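Local structure of putative aminomethyltransferase (Leptospirillum rubarum, 3TTG) at residues Leu59-Ile67 with Val251-Val261; Phe79-Asp90 with Phe233-Pro243. The protein probably binds a folate as a T-protein-like aminomethyltransferase relative with YgfZ-type sequence features, although its substrate and reaction are not established. One frame throughout, in Å; residues are numbered along the deposited sequence.

Contact 1. Residues Leu59-Ile67 with Val251-Val261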
loop_
_atom_site.group_PDB
_atom_site.type_symbol
_atom_site.label_atom_id
_atom_site.label_comp_id
_atom_site.label_asym_id
_atom_site.label_seq_id
_atom_site.Cartn_x
_atom_site.Cartn_y
_atom_site.Cartn_z
ATOM N N LEU A 59 -4.057 -21.216 -0.560
ATOM C CA LEU A 59 -4.009 -19.775 -0.356
ATOM C C LEU A 59 -5.325 -19.184 0.080
ATOM O O LEU A 59 -5.330 -18.284 0.913
ATOM C CB LEU A 59 -3.484 -19.068 -1.604
ATOM C CG LEU A 59 -1.992 -19.322 -1.906
ATOM C CD1 LEU A 59 -1.573 -18.567 -3.166
ATOM C CD2 LEU A 59 -1.117 -18.883 -0.761
ATOM N N GLN A 60 -6.434 -19.723 -0.391
ATOM C CA GLN A 60 -7.772 -19.237 0.002
ATOM C C GLN A 60 -8.029 -19.372 1.506
ATOM O O GLN A 60 -8.759 -18.557 2.075
ATOM C CB GLN A 60 -8.837 -20.049 -0.764
ATOM C CG GLN A 60 -10.284 -19.635 -0.566
ATOM C CD GLN A 60 -10.648 -18.378 -1.336
ATOM O OE1 GLN A 60 -9.837 -17.483 -1.599
ATOM N NE2 GLN A 60 -11.921 -18.250 -1.643
ATOM N N GLY A 61 -7.433 -20.390 2.146
ATOM C CA GLY A 61 -7.606 -20.617 3.570
ATOM C C GLY A 61 -6.709 -19.735 4.426
ATOM O O GLY A 61 -6.894 -19.652 5.641
ATOM N N ILE A 62 -5.804 -18.984 3.825
ATOM C CA ILE A 62 -4.918 -18.138 4.654
ATOM C C ILE A 62 -4.976 -16.641 4.309
ATOM O O ILE A 62 -4.670 -15.839 5.179
ATOM C CB ILE A 62 -3.473 -18.639 4.665
ATOM C CG1 ILE A 62 -2.878 -18.639 3.338
ATOM C CG2 ILE A 62 -3.386 -20.059 5.280
ATOM C CD1 ILE A 62 -1.450 -19.264 3.284
ATOM N N ALA A 63 -5.344 -16.287 3.081
ATOM C CA ALA A 63 -5.543 -14.922 2.615
ATOM C C ALA A 63 -6.945 -14.465 3.048
ATOM O O ALA A 63 -7.901 -15.256 3.011
ATOM C CB ALA A 63 -5.430 -14.862 1.091
ATOM N N SER A 64 -7.086 -13.185 3.350
ATOM C CA SER A 64 -8.405 -12.623 3.685
ATOM C C SER A 64 -9.251 -12.314 2.431
ATOM O O SER A 64 -10.465 -12.152 2.515
ATOM C CB SER A 64 -8.274 -11.370 4.533
ATOM O OG SER A 64 -7.581 -10.356 3.844
ATOM N N GLN A 65 -8.590 -12.225 1.261
ATOM C CA GLN A 65 -9.229 -11.940 0.004
ATOM C C GLN A 65 -9.708 -13.228 -0.670
ATOM O O GLN A 65 -9.170 -14.301 -0.439
ATOM C CB GLN A 65 -8.232 -11.195 -0.912
ATOM C CG GLN A 65 -8.823 -10.682 -2.260
ATOM C CD GLN A 65 -10.011 -9.790 -2.078
ATOM O OE1 GLN A 65 -11.167 -10.232 -2.076
ATOM N NE2 GLN A 65 -9.768 -8.520 -1.876
ATOM N N ASP A 66 -10.765 -13.124 -1.431
ATOM C CA ASP A 66 -11.266 -14.201 -2.276
ATOM C C ASP A 66 -10.341 -14.329 -3.530
ATOM O O ASP A 66 -10.398 -13.462 -4.433
ATOM C CB ASP A 66 -12.678 -13.913 -2.720
ATOM C CG ASP A 66 -13.304 -15.089 -3.425
ATOM O OD1 ASP A 66 -12.543 -16.006 -3.859
ATOM O OD2 ASP A 66 -14.521 -15.070 -3.606
ATOM N N ILE A 67 -9.451 -15.324 -3.497
ATOM C CA ILE A 67 -8.457 -15.665 -4.535
ATOM C C ILE A 67 -9.095 -16.528 -5.642
ATOM O O ILE A 67 -8.602 -16.483 -6.741
ATOM C CB ILE A 67 -7.252 -16.445 -3.825
ATOM C CG1 ILE A 67 -6.555 -15.579 -2.784
ATOM C CG2 ILE A 67 -6.217 -17.054 -4.792
ATOM C CD1 ILE A 67 -6.332 -14.135 -3.152
ATOM N N VAL A 251 -11.193 -3.315 0.012
ATOM C CA VAL A 251 -10.288 -3.782 -1.065
ATOM C C VAL A 251 -9.457 -5.076 -0.727
ATOM O O VAL A 251 -9.060 -5.817 -1.655
ATOM C CB VAL A 251 -9.357 -2.593 -1.482
ATOM C CG1 VAL A 251 -8.420 -2.182 -0.369
ATOM C CG2 VAL A 251 -8.545 -2.934 -2.718
ATOM N N GLY A 252 -9.277 -5.374 0.551
ATOM C CA GLY A 252 -8.428 -6.480 1.014
ATOM C C GLY A 252 -9.097 -7.680 1.670
ATOM O O GLY A 252 -8.412 -8.649 1.955
ATOM N N VAL A 253 -10.409 -7.620 1.966
ATOM C CA VAL A 253 -11.132 -8.723 2.634
ATOM C C VAL A 253 -12.340 -9.083 1.845
ATOM O O VAL A 253 -13.036 -8.173 1.395
ATOM C CB VAL A 253 -11.565 -8.251 4.067
ATOM C CG1 VAL A 253 -12.417 -9.284 4.788
ATOM C CG2 VAL A 253 -10.381 -7.877 4.922
ATOM N N SER A 254 -12.659 -10.360 1.756
ATOM C CA SER A 254 -13.951 -10.812 1.235
ATOM C C SER A 254 -14.818 -11.234 2.399
ATOM O O SER A 254 -14.397 -12.074 3.171
ATOM C CB SER A 254 -13.842 -11.959 0.251
ATOM O OG SER A 254 -15.105 -12.563 0.019
ATOM N N TYR A 255 -16.041 -10.662 2.519
ATOM C CA TYR A 255 -17.004 -11.059 3.525
ATOM C C TYR A 255 -17.938 -12.179 2.997
ATOM O O TYR A 255 -18.866 -12.527 3.699
ATOM C CB TYR A 255 -17.846 -9.838 3.939
ATOM C CG TYR A 255 -17.042 -8.867 4.766
ATOM C CD1 TYR A 255 -16.737 -9.140 6.088
ATOM C CD2 TYR A 255 -16.541 -7.690 4.209
ATOM C CE1 TYR A 255 -15.912 -8.306 6.823
ATOM C CE2 TYR A 255 -15.744 -6.827 4.949
ATOM C CZ TYR A 255 -15.472 -7.111 6.277
ATOM O OH TYR A 255 -14.745 -6.244 7.080
ATOM N N ASN A 256 -17.780 -12.655 1.747
ATOM C CA ASN A 256 -18.604 -13.734 1.201
ATOM C C ASN A 256 -17.861 -15.071 1.031
ATOM O O ASN A 256 -18.511 -16.094 0.900
ATOM C CB ASN A 256 -19.176 -13.291 -0.159
ATOM C CG ASN A 256 -20.187 -12.206 -0.010
ATOM O OD1 ASN A 256 -21.159 -12.365 0.735
ATOM N ND2 ASN A 256 -19.975 -11.067 -0.658
ATOM N N LYS A 257 -16.571 -15.117 1.188
ATOM C CA LYS A 257 -15.833 -16.352 0.964
ATOM C C LYS A 257 -15.939 -17.378 2.123
ATOM O O LYS A 257 -16.371 -17.038 3.193
ATOM C CB LYS A 257 -14.388 -16.026 0.693
ATOM C CG LYS A 257 -13.649 -15.465 1.890
ATOM C CD LYS A 257 -12.175 -15.255 1.660
ATOM C CE LYS A 257 -11.402 -16.520 1.621
ATOM N NZ LYS A 257 -9.942 -16.283 1.495
ATOM N N GLY A 258 -15.360 -18.532 1.929
ATOM C CA GLY A 258 -15.301 -19.586 2.937
ATOM C C GLY A 258 -14.177 -19.375 3.934
ATOM O O GLY A 258 -13.537 -18.309 3.971
ATOM N N CYS A 259 -13.979 -20.393 4.787
ATOM C CA CYS A 259 -13.018 -20.388 5.884
ATOM C C CYS A 259 -11.647 -19.811 5.538
ATOM O O CYS A 259 -10.999 -20.232 4.562
ATOM C CB CYS A 259 -12.872 -21.816 6.401
ATOM S SG CYS A 259 -11.771 -21.993 7.823
ATOM N N TYR A 260 -11.157 -18.936 6.414
ATOM C CA TYR A 260 -9.784 -18.424 6.363
ATOM C C TYR A 260 -9.384 -17.972 7.731
ATOM O O TYR A 260 -10.228 -17.610 8.570
ATOM C CB TYR A 260 -9.595 -17.321 5.288
ATOM C CG TYR A 260 -10.280 -16.003 5.548
ATOM C CD1 TYR A 260 -9.663 -15.014 6.306
ATOM C CD2 TYR A 260 -11.578 -15.778 5.131
ATOM C CE1 TYR A 260 -10.276 -13.787 6.519
ATOM C CE2 TYR A 260 -12.198 -14.551 5.328
ATOM C CZ TYR A 260 -11.547 -13.562 6.042
ATOM O OH TYR A 260 -12.135 -12.369 6.346
ATOM N N VAL A 261 -8.086 -17.912 7.946
ATOM C CA VAL A 261 -7.514 -17.493 9.213
ATOM C C VAL A 261 -7.928 -16.062 9.539
ATOM O O VAL A 261 -7.655 -15.116 8.787
ATOM C CB VAL A 261 -5.954 -17.633 9.223
ATOM C CG1 VAL A 261 -5.365 -17.170 10.546
ATOM C CG2 VAL A 261 -5.516 -19.070 8.941
HETATM O O HOH W 1 -14.400 -19.852 -0.677
HETATM O O HOH W 2 -5.953 -13.983 6.729
HETATM O O HOH W 3 -12.220 -6.974 -1.497
#
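K257 pushes its side chain into the curve of chain from Q60 to Q65, which leads out of helix 55-60. Its CB lies beside Q60 NE2. Further out, CD rests against two backbone oxygens, coming within 3.6 Å of S64 O. The bend at chi3 (-73°) turns the chain past CD inward, so that CE passes Q60 O and the side-chain amide of Q60, and NZ ends among three carbonyls. NZ donates to Q60 O at 2.6 Å, in the carbonyl plane on a lone pair, and to A63 O at 2.7 Å, tilted from that plane. The third bond, to Q65 O at 2.9 Å, comes from above the carbonyl plane. A weak hydrogen bond to Q60 OE1 adds to these; that oxygen also accepts from I67 N, while Q60 NE2 reaches D66 OD1 from above the carboxylate plane. Three backbone oxygens thus grip the buried ammonium, which probably keeps its positive charge. K257 opens the sequence KGCYVGQE, which matches the signature of YgfZ-type relatives of T-protein. Four residues on, V261 N bonds to G61 O at 3.1 Å. The CG of Y260 sits between its backbone N and carbonyl carbon (chi1 69°), bringing the ring under S64: S64 CA stands over one face, 3.9 Å from the ring centroid, in a CH-pi contact. S64 also ties this curve to the end of helix 249-252. Its OG donates to G252 O at 2.7 Å and is bonded to F79 N as well, while S64 O accepts an almost straight bond from S254 N (2.9 Å, 170°). Beyond it, the side-chain CB atoms of D66 and S254 pack together, and S254 OG accepts from N256 N in an ST turn.

Contact 2. Residues Phe79-Asp90 with Phe233-Pro243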
loop_
_atom_site.group_PDB
_atom_site.type_symbol
_atom_site.label_atom_id
_atom_site.label_comp_id
_atom_site.label_asym_id
_atom_site.label_seq_id
_atom_site.Cartn_x
_atom_site.Cartn_y
_atom_site.Cartn_z
ATOM N N PHE A 79 -4.901 -9.186 2.699
ATOM C CA PHE A 79 -4.188 -9.323 3.938
ATOM C C PHE A 79 -3.949 -10.797 4.238
ATOM O O PHE A 79 -4.633 -11.688 3.730
ATOM C CB PHE A 79 -4.964 -8.694 5.114
ATOM C CG PHE A 79 -5.037 -7.218 5.034
ATOM C CD1 PHE A 79 -3.916 -6.437 5.273
ATOM C CD2 PHE A 79 -6.207 -6.588 4.646
ATOM C CE1 PHE A 79 -3.974 -5.062 5.130
ATOM C CE2 PHE A 79 -6.248 -5.213 4.478
ATOM C CZ PHE A 79 -5.158 -4.458 4.774
ATOM N N PHE A 80 -2.994 -11.018 5.114
ATOM C CA PHE A 80 -2.705 -12.295 5.769
ATOM C C PHE A 80 -2.789 -11.987 7.229
ATOM O O PHE A 80 -2.006 -11.179 7.766
ATOM C CB PHE A 80 -1.363 -12.881 5.341
ATOM C CG PHE A 80 -1.346 -13.256 3.879
ATOM C CD1 PHE A 80 -1.546 -14.566 3.484
ATOM C CD2 PHE A 80 -1.283 -12.275 2.895
ATOM C CE1 PHE A 80 -1.589 -14.900 2.150
ATOM C CE2 PHE A 80 -1.341 -12.611 1.564
ATOM C CZ PHE A 80 -1.513 -13.906 1.200
ATOM N N LEU A 81 -3.802 -12.523 7.854
ATOM C CA LEU A 81 -4.050 -12.215 9.266
ATOM C C LEU A 81 -3.658 -13.309 10.187
ATOM O O LEU A 81 -3.505 -14.432 9.762
ATOM C CB LEU A 81 -5.545 -11.936 9.461
ATOM C CG LEU A 81 -6.197 -10.954 8.448
ATOM C CD1 LEU A 81 -7.684 -10.863 8.647
ATOM C CD2 LEU A 81 -5.622 -9.580 8.537
ATOM N N ASN A 82 -3.514 -12.971 11.483
ATOM C CA ASN A 82 -3.332 -13.951 12.523
ATOM C C ASN A 82 -4.739 -14.413 12.944
ATOM O O ASN A 82 -5.711 -13.796 12.523
ATOM C CB ASN A 82 -2.484 -13.362 13.664
ATOM C CG ASN A 82 -3.138 -12.336 14.539
ATOM O OD1 ASN A 82 -4.354 -12.124 14.538
ATOM N ND2 ASN A 82 -2.335 -11.727 15.346
ATOM N N PRO A 83 -4.871 -15.411 13.829
ATOM C CA PRO A 83 -6.205 -15.908 14.234
ATOM C C PRO A 83 -7.162 -14.870 14.888
ATOM O O PRO A 83 -8.397 -15.055 14.889
ATOM C CB PRO A 83 -5.831 -16.990 15.249
ATOM C CG PRO A 83 -4.530 -17.508 14.746
ATOM C CD PRO A 83 -3.803 -16.283 14.377
ATOM N N LYS A 84 -6.587 -13.823 15.489
ATOM C CA LYS A 84 -7.332 -12.747 16.097
ATOM C C LYS A 84 -7.636 -11.636 15.058
ATOM O O LYS A 84 -8.175 -10.628 15.440
ATOM C CB LYS A 84 -6.561 -12.154 17.296
ATOM C CG LYS A 84 -6.419 -13.102 18.480
ATOM C CD LYS A 84 -7.560 -13.060 19.397
ATOM C CE LYS A 84 -7.323 -13.864 20.677
ATOM N NZ LYS A 84 -6.085 -13.438 21.409
ATOM N N ALA A 85 -7.304 -11.823 13.750
ATOM C CA ALA A 85 -7.605 -10.894 12.682
ATOM C C ALA A 85 -6.753 -9.646 12.660
ATOM O O ALA A 85 -7.059 -8.768 11.868
ATOM C CB ALA A 85 -9.098 -10.519 12.648
ATOM N N ARG A 86 -5.601 -9.638 13.341
ATOM C CA ARG A 86 -4.636 -8.550 13.214
ATOM C C ARG A 86 -3.786 -8.800 11.956
ATOM O O ARG A 86 -3.574 -9.937 11.551
ATOM C CB ARG A 86 -3.739 -8.444 14.448
ATOM C CG ARG A 86 -4.460 -8.209 15.780
ATOM C CD ARG A 86 -4.974 -6.780 15.812
ATOM N NE ARG A 86 -5.558 -6.394 17.114
ATOM C CZ ARG A 86 -4.868 -5.977 18.175
ATOM N NH1 ARG A 86 -3.534 -5.917 18.134
ATOM N NH2 ARG A 86 -5.499 -5.633 19.292
ATOM N N ILE A 87 -3.313 -7.732 11.368
ATOM C CA ILE A 87 -2.574 -7.765 10.116
ATOM C C ILE A 87 -1.145 -8.252 10.327
ATOM O O ILE A 87 -0.384 -7.609 11.032
ATOM C CB ILE A 87 -2.558 -6.363 9.455
ATOM C CG1 ILE A 87 -4.020 -5.833 9.085
ATOM C CG2 ILE A 87 -1.585 -6.334 8.214
ATOM C CD1 ILE A 87 -3.988 -4.336 8.806
ATOM N N LEU A 88 -0.748 -9.296 9.605
ATOM C CA LEU A 88 0.638 -9.756 9.599
ATOM C C LEU A 88 1.303 -9.262 8.385
ATOM O O LEU A 88 2.408 -8.775 8.468
ATOM C CB LEU A 88 0.750 -11.283 9.646
ATOM C CG LEU A 88 0.146 -11.966 10.873
ATOM C CD1 LEU A 88 0.288 -13.471 10.762
ATOM C CD2 LEU A 88 0.835 -11.464 12.188
ATOM N N PHE A 89 0.653 -9.392 7.228
ATOM C CA PHE A 89 1.173 -8.905 5.935
ATOM C C PHE A 89 0.048 -8.431 5.041
ATOM O O PHE A 89 -1.092 -8.807 5.218
ATOM C CB PHE A 89 1.929 -10.062 5.185
ATOM C CG PHE A 89 2.985 -10.775 5.987
ATOM C CD1 PHE A 89 4.252 -10.217 6.148
ATOM C CD2 PHE A 89 2.694 -11.959 6.656
ATOM C CE1 PHE A 89 5.184 -10.792 6.994
ATOM C CE2 PHE A 89 3.663 -12.578 7.475
ATOM C CZ PHE A 89 4.873 -11.961 7.687
ATOM N N ASP A 90 0.392 -7.650 4.022
ATOM C CA ASP A 90 -0.481 -7.379 2.912
ATOM C C ASP A 90 0.240 -7.987 1.690
ATOM O O ASP A 90 1.394 -8.338 1.786
ATOM C CB ASP A 90 -0.852 -5.895 2.745
ATOM C CG ASP A 90 0.281 -4.977 2.302
ATOM O OD1 ASP A 90 1.395 -5.452 2.168
ATOM O OD2 ASP A 90 0.011 -3.828 1.972
ATOM N N PHE A 233 2.490 -0.817 4.989
ATOM C CA PHE A 233 3.153 -1.724 5.922
ATOM C C PHE A 233 4.581 -1.168 6.068
ATOM O O PHE A 233 5.143 -0.754 5.052
ATOM C CB PHE A 233 3.150 -3.164 5.357
ATOM C CG PHE A 233 3.984 -4.153 6.128
ATOM C CD1 PHE A 233 3.390 -5.083 6.966
ATOM C CD2 PHE A 233 5.368 -4.181 5.979
ATOM C CE1 PHE A 233 4.172 -6.001 7.661
ATOM C CE2 PHE A 233 6.150 -5.061 6.725
ATOM C CZ PHE A 233 5.550 -5.987 7.525
ATOM N N PRO A 234 5.177 -1.043 7.257
ATOM C CA PRO A 234 4.728 -1.519 8.561
ATOM C C PRO A 234 4.161 -0.394 9.411
ATOM O O PRO A 234 3.800 -0.646 10.570
ATOM C CB PRO A 234 6.034 -2.060 9.154
ATOM C CG PRO A 234 7.051 -1.034 8.709
ATOM C CD PRO A 234 6.581 -0.554 7.357
ATOM N N SER A 235 4.107 0.848 8.895
ATOM C CA SER A 235 3.710 1.983 9.749
ATOM C C SER A 235 2.234 1.942 10.132
ATOM O O SER A 235 1.876 2.063 11.321
ATOM C CB SER A 235 4.037 3.324 9.076
ATOM O OG SER A 235 3.639 3.317 7.727
ATOM N N GLU A 236 1.384 1.849 9.151
ATOM C CA GLU A 236 -0.070 1.804 9.406
ATOM C C GLU A 236 -0.570 0.371 9.414
ATOM O O GLU A 236 -1.571 0.102 10.047
ATOM C CB GLU A 236 -0.871 2.580 8.349
ATOM C CG GLU A 236 -0.674 4.099 8.342
ATOM C CD GLU A 236 0.722 4.539 7.967
ATOM O OE1 GLU A 236 1.214 4.037 6.933
ATOM O OE2 GLU A 236 1.375 5.271 8.750
ATOM N N LEU A 237 0.081 -0.532 8.664
ATOM C CA LEU A 237 -0.400 -1.910 8.538
ATOM C C LEU A 237 0.557 -2.843 9.221
ATOM O O LEU A 237 1.679 -3.055 8.781
ATOM C CB LEU A 237 -0.559 -2.248 7.040
ATOM C CG LEU A 237 -1.275 -1.242 6.196
ATOM C CD1 LEU A 237 -1.172 -1.623 4.772
ATOM C CD2 LEU A 237 -2.698 -1.001 6.674
ATOM N N ASN A 238 0.168 -3.288 10.377
ATOM C CA ASN A 238 1.000 -4.184 11.215
ATOM C C ASN A 238 0.066 -4.848 12.215
ATOM O O ASN A 238 -1.119 -4.495 12.246
ATOM C CB ASN A 238 2.154 -3.391 11.898
ATOM C CG ASN A 238 1.720 -2.358 12.881
ATOM O OD1 ASN A 238 1.075 -2.668 13.873
ATOM N ND2 ASN A 238 2.026 -1.097 12.629
ATOM N N ASP A 239 0.599 -5.722 13.066
ATOM C CA ASP A 239 -0.202 -6.566 13.952
ATOM C C ASP A 239 -0.862 -5.870 15.127
ATOM O O ASP A 239 -1.559 -6.546 15.827
ATOM C CB ASP A 239 0.547 -7.791 14.438
ATOM C CG ASP A 239 1.697 -7.586 15.395
ATOM O OD1 ASP A 239 1.901 -6.446 15.841
ATOM O OD2 ASP A 239 2.386 -8.576 15.706
ATOM N N SER A 240 -0.734 -4.554 15.272
ATOM C CA SER A 240 -1.522 -3.790 16.217
ATOM C C SER A 240 -2.898 -3.494 15.616
ATOM O O SER A 240 -3.788 -3.099 16.342
ATOM C CB SER A 240 -0.828 -2.470 16.552
ATOM O OG SER A 240 0.397 -2.736 17.201
ATOM N N PHE A 241 -3.066 -3.598 14.279
ATOM C CA PHE A 241 -4.325 -3.134 13.667
ATOM C C PHE A 241 -5.132 -4.168 12.929
ATOM O O PHE A 241 -4.618 -5.190 12.510
ATOM C CB PHE A 241 -4.004 -2.003 12.702
ATOM C CG PHE A 241 -3.240 -0.891 13.400
ATOM C CD1 PHE A 241 -3.861 -0.083 14.350
ATOM C CD2 PHE A 241 -1.882 -0.717 13.181
ATOM C CE1 PHE A 241 -3.127 0.868 15.063
ATOM C CE2 PHE A 241 -1.179 0.323 13.813
ATOM C CZ PHE A 241 -1.762 1.034 14.807
ATOM N N PHE A 242 -6.420 -3.843 12.739
ATOM C CA PHE A 242 -7.370 -4.655 11.965
ATOM C C PHE A 242 -7.530 -4.078 10.603
ATOM O O PHE A 242 -7.452 -2.856 10.473
ATOM C CB PHE A 242 -8.736 -4.676 12.602
ATOM C CG PHE A 242 -8.802 -5.279 13.991
ATOM C CD1 PHE A 242 -8.447 -6.592 14.207
ATOM C CD2 PHE A 242 -9.336 -4.566 15.047
ATOM C CE1 PHE A 242 -8.554 -7.168 15.475
ATOM C CE2 PHE A 242 -9.437 -5.142 16.316
ATOM C CZ PHE A 242 -9.092 -6.456 16.504
ATOM N N PRO A 243 -7.854 -4.888 9.579
ATOM C CA PRO A 243 -8.101 -4.319 8.218
ATOM C C PRO A 243 -9.158 -3.202 8.186
ATOM O O PRO A 243 -8.961 -2.180 7.511
ATOM C CB PRO A 243 -8.598 -5.551 7.439
ATOM C CG PRO A 243 -7.965 -6.679 8.083
ATOM C CD PRO A 243 -8.008 -6.364 9.565
HETATM O O HOH W 4 1.700 -1.715 2.173
#
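P243 is wedged against the hairpin 79-90. Its CB lies 3.8 Å from F79 CE2, its CG 3.8 Å from L81 CD2, and its CD faces I87 CG1. I87 CD1 continues this apolar patch to L237 CD2, and L237 CD1 meets the edge of the F79 ring. Through the middle, I87 N donates to F241 O at 3.1 Å, nearly along the C=O axis. The margin at R86 and D239 is more open to solvent. There R86 NH1 sends a bond of 3.1 Å to D239 O, in the guanidinium plane and on a carbonyl lone pair, while S240 O sits over one face of the same group. The chain bends at chi2 (-72°), which lays NE over a face of the F242 ring, 3.5 Å from CE1; the guanidinium stands steeply to that ring, and any cation-pi attraction is weak. A leucine in place of R86 would probably leave D239 O without this donor and the F242 face without its polar neighbour. A85 O and N238 N are buried without a partner, and with two direct hydrogen bonds across it the contact probably owes much to apolar packing.

Overall arrangement
Along the chain the order is 59-67, 79-90, 233-243, 251-261, so contact 2 is nested inside the loop that contact 1 closes. Their centres are 14 Å apart, and strand 75-81, which follows helix 55-60, joins them: S64 N lies 2.9 Å from F79 O, a probable hydrogen bond, and V261 CG1 packs on L81 O. Helix 263-271 touches both, its V266 meeting Y260 of contact 1 and L81 of contact 2. The segment 233-243 also reaches the C-terminal part, where E236 forms a salt bridge with R312. The chain after helix 218-227 therefore returns twice to the early part of the folate-binding region, at an edge strand of its five-stranded antiparallel sheet.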